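Local coordinates for protein cytosolic phospholipase A2 delta (Homo sapiens, PDB 5IZ5) that selectively hydrolyses glycerophospholipids at the sn-2 position in a calcium-dependent way, preferring linoleic acid there, at residues K398-L401 with E402-S405. The protein carries 3 engineered substitutions. Sequence-based numbering, arbitrary orientation.
Sequences KSKL and EVFS. With SO4 (sulfate ion), chain M.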
loop_
_atom_site.group_PDB
_atom_site.type_symbol
_atom_site.label_atom_id
_atom_site.label_comp_id
_atom_site.label_asym_id
_atom_site.label_seq_id
_atom_site.Cartn_x
_atom_site.Cartn_y
_atom_site.Cartn_z
ATOM N N LYS B 398 -6.361 -31.916 -3.863
ATOM C CA LYS B 398 -5.676 -32.659 -2.796
ATOM C C LYS B 398 -6.206 -32.294 -1.409
ATOM O O LYS B 398 -6.717 -31.192 -1.197
ATOM C CB LYS B 398 -4.164 -32.416 -2.849
ATOM C CG LYS B 398 -3.748 -31.048 -2.333
ATOM C CD LYS B 398 -2.312 -30.712 -2.689
ATOM C CE LYS B 398 -2.000 -29.266 -2.343
ATOM N NZ LYS B 398 -0.539 -29.049 -2.191
ATOM N N SER B 399 -6.066 -33.225 -0.471
ATOM C CA SER B 399 -6.550 -33.023 0.895
ATOM C C SER B 399 -5.745 -31.946 1.613
ATOM O O SER B 399 -4.523 -32.013 1.676
ATOM C CB SER B 399 -6.476 -34.323 1.700
ATOM O OG SER B 399 -6.722 -34.080 3.077
ATOM N N LYS B 400 -6.446 -30.969 2.167
ATOM C CA LYS B 400 -5.807 -29.879 2.882
ATOM C C LYS B 400 -5.606 -30.188 4.356
ATOM O O LYS B 400 -5.047 -29.370 5.076
ATOM C CB LYS B 400 -6.597 -28.583 2.704
ATOM C CG LYS B 400 -6.819 -28.215 1.243
ATOM C CD LYS B 400 -5.509 -28.132 0.466
ATOM C CE LYS B 400 -5.692 -27.520 -0.913
ATOM N NZ LYS B 400 -6.647 -28.292 -1.757
ATOM N N LEU B 401 -6.028 -31.366 4.805
ATOM C CA LEU B 401 -5.689 -31.807 6.137
ATOM C C LEU B 401 -4.351 -32.524 6.096
ATOM O O LEU B 401 -3.504 -32.293 6.954
ATOM C CB LEU B 401 -6.786 -32.700 6.722
ATOM C CG LEU B 401 -8.160 -32.027 6.816
ATOM C CD1 LEU B 401 -9.214 -33.042 7.227
ATOM C CD2 LEU B 401 -8.148 -30.839 7.770
ATOM N N GLU B 402 -4.144 -33.364 5.084
ATOM C CA GLU B 402 -2.889 -34.114 4.967
ATOM C C GLU B 402 -1.727 -33.249 4.446
ATOM O O GLU B 402 -0.569 -33.618 4.613
ATOM C CB GLU B 402 -3.084 -35.387 4.130
ATOM C CG GLU B 402 -2.957 -35.203 2.646
ATOM C CD GLU B 402 -3.360 -36.425 1.837
ATOM O OE1 GLU B 402 -3.882 -37.405 2.413
ATOM O OE2 GLU B 402 -3.151 -36.398 0.608
ATOM N N VAL B 403 -2.025 -32.096 3.843
ATOM C CA VAL B 403 -0.977 -31.167 3.398
ATOM C C VAL B 403 -0.185 -30.653 4.609
ATOM O O VAL B 403 1.027 -30.424 4.517
ATOM C CB VAL B 403 -1.562 -29.984 2.577
ATOM C CG1 VAL B 403 -0.550 -28.867 2.420
ATOM C CG2 VAL B 403 -1.988 -30.428 1.182
ATOM N N PHE B 404 -0.869 -30.515 5.746
ATOM C CA PHE B 404 -0.245 -30.090 7.002
ATOM C C PHE B 404 0.387 -31.258 7.759
ATOM O O PHE B 404 0.058 -31.559 8.901
ATOM C CB PHE B 404 -1.258 -29.313 7.839
ATOM C CG PHE B 404 -1.880 -28.175 7.081
ATOM C CD1 PHE B 404 -1.067 -27.227 6.479
ATOM C CD2 PHE B 404 -3.253 -28.067 6.922
ATOM C CE1 PHE B 404 -1.602 -26.181 5.750
ATOM C CE2 PHE B 404 -3.798 -27.017 6.194
ATOM C CZ PHE B 404 -2.973 -26.077 5.604
ATOM N N SER B 405 1.317 -31.901 7.069
ATOM C CA SER B 405 2.172 -32.940 7.627
ATOM C C SER B 405 3.088 -32.368 8.714
ATOM O O SER B 405 3.320 -31.155 8.753
ATOM C CB SER B 405 3.032 -33.528 6.502
ATOM O OG SER B 405 3.947 -32.553 6.010
HETATM S S SO4 M . -9.532 -31.832 2.828
HETATM O O1 SO4 M . -10.048 -32.764 1.798
HETATM O O2 SO4 M . -9.176 -30.539 2.202
HETATM O O3 SO4 M . -10.566 -31.618 3.862
HETATM O O4 SO4 M . -8.334 -32.410 3.472
HETATM O O HOH W 1 -5.833 -36.887 4.436
#
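Val403 packs against Lys398 and Ser399 in the loop that joins helix 386-397 to helix 406-422 of the phospholipase catalytic domain. An inverse gamma turn centred on Phe404 leads to Ser405, the N-cap of the second helix. The inner side is tight. Val403 CG2 lies 3.0 Å from Ser399 O and 3.7 Å from Lys398 CE. The two lysine and valine side chains cross at about a right angle. Lys398 runs out extended over this methyl, and its NZ bonds to Ser438 O. Three weak bonds link the two halves of the loop. Val403 N to Ser399 O and Phe404 N to Leu401 O join backbone atoms; Glu402 N reaches Ser399 OG. Lys400 is buried; its bent chain brings NZ to Lys398 O at 3.0 Å, with further bonds to His395 O and Met775 O. The Phe404 side chain touches Leu409 and Tyr412 of helix 406-422 and Val435 of helix 428-441; an alanine here is likely to open a gap between this loop and those helices. A sulfate, probably from the crystallisation liquor, accepts bonds from Ser399 OG, Lys400 N and Leu401 N; Thr776 and Ser581 complete its site. The looser side is at exposed Glu402. Its CG sits between backbone N and carbonyl carbon (chi1 86°), which lays the chain along Ser399 CB. One water donates to both Ser399 OG, at 3.2 Å, and Glu402 OE1, at 2.9 Å.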